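WipB (Legionella pneumophila, PDB 5NNY) acts as a translocated Legionella effector Ser/Thr phosphatase that targets the host lysosomal nutrient-sensing machinery, the chain here being its phosphatase domain. Local coordinates at residues T54-P57 with V58-A61; I104-F107 with I108-L112; S160-A163 with L164-A167. One frame throughout, in Å; residues are numbered along the deposited sequence.

All three contacts are local: each joins two adjoining tetra- or pentapeptides, and they follow in series along the chain without nesting or crossing. Contact 1 closes tight turns in the loop between helix 32-42 and helix 64-79. Contact 2 forms the opening turns of helix 105-117, which connects strands 90-93 and 121-125 of the central sheet. Contact 3 lies on helix 159-169 and touches both others: E55 and F59 reach it from the loop, while I104 and D105 meet it from the start of helix 105-117. Contacts 1 and 2 do not touch, their nearest atoms being about 5 Å apart; contact 3 bridges them.

Contact 1: residues T54-P57 with V58-A61; sequences TEAP and VFSA
A56 and F59 meet through both backbone and side chain as the chain curls at P57. Two hydrogen bonds hold the bend: the N of F59 donates to the O of A56 at 3.1 Å, and the N of S60 donates to the O of P57, also at 3.1 Å. Both donors sit well above the plane of the carbonyl they use, by 43° for A56 and 55° for P57. Within 58-61 the N of A61 continues the series to the O of V58 at 3.3 Å.

Each bond spans three residues, and the backbone angles of P57 to S60 fit three overlapping type I beta turns. P57 occupies the second position of the first turn, where its ring-restricted backbone suits the bend. The turns lie in the loop that leads into helix 64-79.

The apolar contacts gather on one flank. The methyl of A56 approaches the F59 ring obliquely, its CB 3.9 Å from F59 CD2, and stands 4.2 Å from V58 CG1. That valine methyl lies squarely over the centre of the F59 ring, 3.7 Å above its plane; a chi1 of 60°, which sets CG1 between the backbone N and the carbonyl carbon, carries it there. Beyond the turn V58 and F59 rest on L68, and F59 also packs against A163.

Polar groups lie at the margin. The side chain of E55 bends back toward the turn, its OE1 coming within 4.3 Å of F59 CB. The same oxygen makes a weak hydrogen bond to H162 NE2 and lies close to OE2 of E166, a pairing of two carboxylates that is consistent with a proton being shared between them and would probably raise the pKa of one of them.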
loop_
_atom_site.group_PDB
_atom_site.type_symbol
_atom_site.label_atom_id
_atom_site.label_comp_id
_atom_site.label_asym_id
_atom_site.label_seq_id
_atom_site.Cartn_x
_atom_site.Cartn_y
_atom_site.Cartn_z
ATOM N N THR A 54 -0.555 -5.763 -25.343
ATOM C CA THR A 54 -0.019 -5.631 -23.993
ATOM C C THR A 54 -0.502 -4.338 -23.348
ATOM O O THR A 54 -0.997 -4.340 -22.211
ATOM C CB THR A 54 1.511 -5.654 -24.028
ATOM O OG1 THR A 54 1.987 -4.481 -24.703
ATOM C CG2 THR A 54 2.005 -6.878 -24.763
ATOM N N GLU A 55 -0.385 -3.232 -24.079
ATOM C CA GLU A 55 -0.794 -1.922 -23.604
ATOM C C GLU A 55 -2.292 -1.722 -23.736
ATOM O O GLU A 55 -2.911 -2.181 -24.700
ATOM C CB GLU A 55 -0.080 -0.837 -24.402
ATOM C CG GLU A 55 1.396 -0.884 -24.208
ATOM C CD GLU A 55 1.779 -0.401 -22.841
ATOM O OE1 GLU A 55 2.011 0.808 -22.713
ATOM O OE2 GLU A 55 1.810 -1.207 -21.890
ATOM N N ALA A 56 -2.866 -1.024 -22.763
ATOM C CA ALA A 56 -4.234 -0.560 -22.911
ATOM C C ALA A 56 -4.343 0.266 -24.188
ATOM O O ALA A 56 -3.407 1.006 -24.527
ATOM C CB ALA A 56 -4.655 0.285 -21.709
ATOM N N PRO A 57 -5.448 0.153 -24.927
ATOM C CA PRO A 57 -5.555 0.874 -26.210
ATOM C C PRO A 57 -5.301 2.367 -26.117
ATOM O O PRO A 57 -4.759 2.954 -27.069
ATOM C CB PRO A 57 -6.994 0.574 -26.642
ATOM C CG PRO A 57 -7.244 -0.805 -26.084
ATOM C CD PRO A 57 -6.539 -0.823 -24.738
ATOM N N VAL A 58 -5.658 3.003 -24.993
ATOM C CA VAL A 58 -5.555 4.461 -24.891
ATOM C C VAL A 58 -4.115 4.924 -25.121
ATOM O O VAL A 58 -3.879 5.996 -25.684
ATOM C CB VAL A 58 -6.110 4.948 -23.536
ATOM C CG1 VAL A 58 -5.349 4.342 -22.355
ATOM C CG2 VAL A 58 -6.081 6.465 -23.456
ATOM N N PHE A 59 -3.131 4.110 -24.729
ATOM C CA PHE A 59 -1.751 4.577 -24.785
ATOM C C PHE A 59 -1.116 4.429 -26.160
ATOM O O PHE A 59 -0.015 4.946 -26.368
ATOM C CB PHE A 59 -0.921 3.848 -23.729
ATOM C CG PHE A 59 -1.386 4.124 -22.333
ATOM C CD1 PHE A 59 -1.324 5.412 -21.821
ATOM C CD2 PHE A 59 -1.907 3.111 -21.542
ATOM C CE1 PHE A 59 -1.762 5.688 -20.542
ATOM C CE2 PHE A 59 -2.347 3.378 -20.247
ATOM C CZ PHE A 59 -2.276 4.666 -19.746
ATOM N N SER A 60 -1.770 3.751 -27.094
ATOM C CA SER A 60 -1.316 3.730 -28.475
ATOM C C SER A 60 -2.126 4.670 -29.355
ATOM O O SER A 60 -1.859 4.767 -30.558
ATOM C CB SER A 60 -1.376 2.309 -29.037
ATOM O OG SER A 60 -2.695 1.995 -29.428
ATOM N N ALA A 61 -3.100 5.364 -28.781
ATOM C CA ALA A 61 -3.964 6.235 -29.552
ATOM C C ALA A 61 -3.290 7.578 -29.777
ATOM O O ALA A 61 -2.609 8.115 -28.897
ATOM C CB ALA A 61 -5.306 6.429 -28.840
#

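Contact 2: residues I104-F107 with I108-L112; sequences IDYF and ILKLL
K110 lies along the face of Y106, one helical turn away. Its CG stands 3.9 Å from the centroid of the Y106 ring, a CH-pi contact displaced toward the rim, where CG is 3.5 Å from Y106 CE2. With CG anti to the backbone N (chi1 -169°), the Y106 ring swings alongside the lysine, and the two side chains point the same way. This is the more exposed flank, at K110; Y106 itself is buried. K110 bends at its second and third torsions, and its NZ hydrogen-bonds Q113 and forms a salt bridge with E177, while Y106 OH bonds to E177 and N76.

The other flanks are buried and tight. L109 sets its CG 3.3 Å from D105 O, which also accepts from L109 N at 3.0 Å. K110 N to Y106 O and L111 N to F107 O continue the same pattern. At the first turn I104 CG2 sits 3.4 Å above the centre of the F107 ring. A water there accepts from I108 N at 2.9 Å and sits unusually close, 2.5 Å, to I104 O. F107 and L111 pack on Y75. These are the first turns of the crossover helix in the beta-alpha-beta unit 90-93, 105-117, 121-125 of the phosphoesterase fold.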
loop_
_atom_site.group_PDB
_atom_site.type_symbol
_atom_site.label_atom_id
_atom_site.label_comp_id
_atom_site.label_asym_id
_atom_site.label_seq_id
_atom_site.Cartn_x
_atom_site.Cartn_y
_atom_site.Cartn_z
ATOM N N ILE A 104 -5.123 1.589 -13.150
ATOM C CA ILE A 104 -4.235 2.747 -13.041
ATOM C C ILE A 104 -4.210 3.221 -11.599
ATOM O O ILE A 104 -5.255 3.335 -10.949
ATOM C CB ILE A 104 -4.653 3.888 -14.008
ATOM C CG1 ILE A 104 -3.557 4.968 -14.080
ATOM C CG2 ILE A 104 -6.030 4.463 -13.663
ATOM C CD1 ILE A 104 -3.752 5.942 -15.257
ATOM N N ASP A 105 -3.002 3.515 -11.106
ATOM C CA ASP A 105 -2.845 3.867 -9.694
ATOM C C ASP A 105 -3.530 5.172 -9.336
ATOM O O ASP A 105 -3.848 5.381 -8.163
ATOM C CB ASP A 105 -1.371 3.958 -9.310
ATOM C CG ASP A 105 -0.758 2.596 -9.059
ATOM O OD1 ASP A 105 -1.538 1.643 -8.813
ATOM O OD2 ASP A 105 0.501 2.481 -9.151
ATOM N N TYR A 106 -3.757 6.049 -10.315
ATOM C CA TYR A 106 -4.462 7.298 -10.048
ATOM C C TYR A 106 -5.791 7.058 -9.344
ATOM O O TYR A 106 -6.193 7.850 -8.490
ATOM C CB TYR A 106 -4.709 8.047 -11.360
ATOM C CG TYR A 106 -5.199 9.460 -11.167
ATOM C CD1 TYR A 106 -4.318 10.466 -10.810
ATOM C CD2 TYR A 106 -6.561 9.784 -11.322
ATOM C CE1 TYR A 106 -4.764 11.767 -10.622
ATOM C CE2 TYR A 106 -7.015 11.091 -11.136
ATOM C CZ TYR A 106 -6.107 12.070 -10.793
ATOM O OH TYR A 106 -6.524 13.361 -10.611
ATOM N N PHE A 107 -6.493 5.972 -9.700
ATOM C CA PHE A 107 -7.844 5.754 -9.185
ATOM C C PHE A 107 -7.833 5.546 -7.676
ATOM O O PHE A 107 -8.609 6.172 -6.944
ATOM C CB PHE A 107 -8.496 4.561 -9.883
ATOM C CG PHE A 107 -8.866 4.811 -11.339
ATOM C CD1 PHE A 107 -9.040 6.104 -11.838
ATOM C CD2 PHE A 107 -9.107 3.736 -12.174
ATOM C CE1 PHE A 107 -9.416 6.310 -13.168
ATOM C CE2 PHE A 107 -9.498 3.925 -13.499
ATOM C CZ PHE A 107 -9.657 5.225 -14.000
ATOM N N ILE A 108 -6.936 4.685 -7.189
ATOM C CA ILE A 108 -6.879 4.405 -5.760
ATOM C C ILE A 108 -6.232 5.566 -5.021
ATOM O O ILE A 108 -6.583 5.854 -3.876
ATOM C CB ILE A 108 -6.167 3.057 -5.504
ATOM C CG1 ILE A 108 -7.163 1.923 -5.780
ATOM C CG2 ILE A 108 -5.603 2.959 -4.080
ATOM C CD1 ILE A 108 -6.759 0.559 -5.343
ATOM N N LEU A 109 -5.319 6.289 -5.677
ATOM C CA LEU A 109 -4.716 7.452 -5.025
ATOM C C LEU A 109 -5.765 8.511 -4.705
ATOM O O LEU A 109 -5.727 9.136 -3.637
ATOM C CB LEU A 109 -3.613 8.046 -5.901
ATOM C CG LEU A 109 -2.293 7.274 -5.981
ATOM C CD1 LEU A 109 -1.342 7.931 -6.996
ATOM C CD2 LEU A 109 -1.649 7.198 -4.598
ATOM N N LYS A 110 -6.708 8.732 -5.627
ATOM C CA LYS A 110 -7.769 9.705 -5.388
ATOM C C LYS A 110 -8.718 9.222 -4.308
ATOM O O LYS A 110 -9.259 10.034 -3.547
ATOM C CB LYS A 110 -8.553 9.982 -6.672
ATOM C CG LYS A 110 -7.777 10.780 -7.713
ATOM C CD LYS A 110 -7.144 12.034 -7.117
ATOM C CE LYS A 110 -8.002 13.278 -7.348
ATOM N NZ LYS A 110 -7.476 14.461 -6.572
ATOM N N LEU A 111 -8.954 7.909 -4.247
ATOM C CA LEU A 111 -9.804 7.355 -3.193
ATOM C C LEU A 111 -9.161 7.531 -1.827
ATOM O O LEU A 111 -9.829 7.934 -0.870
ATOM C CB LEU A 111 -10.104 5.874 -3.456
ATOM C CG LEU A 111 -11.264 5.647 -4.432
ATOM C CD1 LEU A 111 -11.359 4.194 -4.806
ATOM C CD2 LEU A 111 -12.604 6.123 -3.829
ATOM N N LEU A 112 -7.867 7.215 -1.717
ATOM C CA LEU A 112 -7.150 7.447 -0.470
ATOM C C LEU A 112 -7.209 8.916 -0.063
ATOM O O LEU A 112 -7.384 9.232 1.115
ATOM C CB LEU A 112 -5.693 6.991 -0.592
ATOM C CG LEU A 112 -5.469 5.497 -0.841
ATOM C CD1 LEU A 112 -3.976 5.163 -1.012
ATOM C CD2 LEU A 112 -6.100 4.660 0.304
HETATM O O HOH W 1 -5.909 2.410 -8.735
#

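Contact 3: residues S160-A163 with L164-A167; sequences SFHA and LQEA
F161 packs against Q165, and H162 against E166, two successive i to i+4 pairs on the alpha-helix 159-169 of the phosphatase domain. In the first pair Q165 CG lies over one face of the phenyl ring, 4.2 Å from its centroid, and the amide follows at an angle of 33° to the ring, with NE2 3.3 Å from F161 CE2. F161 CD1 also meets L164 CD2 obliquely, 4.3 Å apart.

The second pair is a stack. The E166 carboxylate lies over the imidazole of H162 with the planes 23° apart; its OE1 is 3.1 Å from H162 CD2 and displaced toward the ring's rim. H162 NE2 is almost as near, but the angle is too poor for a hydrogen bond, so this is a contact with the ring face. E166 CG adds a CH-pi contact over the same ring. At the ring edge, in its plane, the amide oxygen of Q165 lies 3.8 Å from H162 ND1, with amide and imidazole planes at about a right angle.

Backbone bonds fix the spacing. Q165 N donates to F161 O at 2.8 Å and E166 N to H162 O at 2.9 Å, both nearly straight, whereas the bond of L164 N to S160 O is weak. In F161 and H162 a chi1 near 180° swings the ring away from the residue's own amide nitrogen and along the helix toward residues one turn on.

Farther out, Q165 NE2 is anchored by L147 O, and H162 NE2 makes a weak hydrogen bond to E55 OE1. F161 is lodged against F133 and A136 of helix 128-138, and L164 against Y106. At the helix start, S160 OG hydrogen-bonds D100 N and D105 OD1, 2.7 Å from the latter.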
loop_
_atom_site.group_PDB
_atom_site.type_symbol
_atom_site.label_atom_id
_atom_site.label_comp_id
_atom_site.label_asym_id
_atom_site.label_seq_id
_atom_site.Cartn_x
_atom_site.Cartn_y
_atom_site.Cartn_z
ATOM N N SER A 160 -0.678 -1.095 -13.118
ATOM C CA SER A 160 -1.368 0.118 -12.691
ATOM C C SER A 160 -0.402 1.277 -12.519
ATOM O O SER A 160 -0.809 2.441 -12.646
ATOM C CB SER A 160 -2.120 -0.144 -11.387
ATOM O OG SER A 160 -1.192 -0.526 -10.389
ATOM N N PHE A 161 0.876 0.985 -12.242
ATOM C CA PHE A 161 1.862 2.047 -12.108
ATOM C C PHE A 161 2.414 2.437 -13.469
ATOM O O PHE A 161 2.601 3.625 -13.746
ATOM C CB PHE A 161 2.972 1.602 -11.147
ATOM C CG PHE A 161 4.061 2.627 -10.920
ATOM C CD1 PHE A 161 3.797 3.833 -10.293
ATOM C CD2 PHE A 161 5.379 2.349 -11.309
ATOM C CE1 PHE A 161 4.813 4.761 -10.086
ATOM C CE2 PHE A 161 6.392 3.248 -11.084
ATOM C CZ PHE A 161 6.116 4.457 -10.477
ATOM N N HIS A 162 2.682 1.444 -14.323
ATOM C CA HIS A 162 3.022 1.705 -15.718
ATOM C C HIS A 162 1.978 2.603 -16.376
ATOM O O HIS A 162 2.327 3.578 -17.057
ATOM C CB HIS A 162 3.142 0.384 -16.487
ATOM C CG HIS A 162 3.607 0.548 -17.902
ATOM N ND1 HIS A 162 4.723 1.284 -18.240
ATOM C CD2 HIS A 162 3.112 0.062 -19.066
ATOM C CE1 HIS A 162 4.889 1.257 -19.550
ATOM N NE2 HIS A 162 3.925 0.525 -20.076
ATOM N N ALA A 163 0.691 2.297 -16.174
ATOM C CA ALA A 163 -0.361 3.154 -16.727
ATOM C C ALA A 163 -0.261 4.568 -16.171
ATOM O O ALA A 163 -0.469 5.550 -16.896
ATOM C CB ALA A 163 -1.737 2.558 -16.434
ATOM N N LEU A 164 0.094 4.695 -14.890
ATOM C CA LEU A 164 0.264 6.028 -14.310
ATOM C C LEU A 164 1.410 6.774 -14.982
ATOM O O LEU A 164 1.264 7.935 -15.370
ATOM C CB LEU A 164 0.513 5.921 -12.807
ATOM C CG LEU A 164 0.553 7.273 -12.085
ATOM C CD1 LEU A 164 -0.784 7.977 -12.162
ATOM C CD2 LEU A 164 0.983 7.094 -10.646
ATOM N N GLN A 165 2.569 6.110 -15.121
ATOM C CA GLN A 165 3.717 6.714 -15.800
ATOM C C GLN A 165 3.362 7.187 -17.199
ATOM O O GLN A 165 3.749 8.285 -17.612
ATOM C CB GLN A 165 4.854 5.699 -15.875
ATOM C CG GLN A 165 5.401 5.345 -14.533
ATOM C CD GLN A 165 6.381 4.198 -14.613
ATOM O OE1 GLN A 165 6.097 3.166 -15.220
ATOM N NE2 GLN A 165 7.538 4.371 -14.000
ATOM N N GLU A 166 2.655 6.354 -17.954
ATOM C CA GLU A 166 2.290 6.724 -19.314
ATOM C C GLU A 166 1.303 7.878 -19.333
ATOM O O GLU A 166 1.347 8.730 -20.230
ATOM C CB GLU A 166 1.684 5.527 -20.024
ATOM C CG GLU A 166 2.645 4.373 -20.160
ATOM C CD GLU A 166 1.986 3.230 -20.865
ATOM O OE1 GLU A 166 1.374 2.371 -20.187
ATOM O OE2 GLU A 166 2.038 3.230 -22.109
ATOM N N ALA A 167 0.368 7.901 -18.385
ATOM C CA ALA A 167 -0.573 9.015 -18.360
ATOM C C ALA A 167 0.144 10.311 -18.015
ATOM O O ALA A 167 -0.181 11.376 -18.554
ATOM C CB ALA A 167 -1.718 8.737 -17.384
#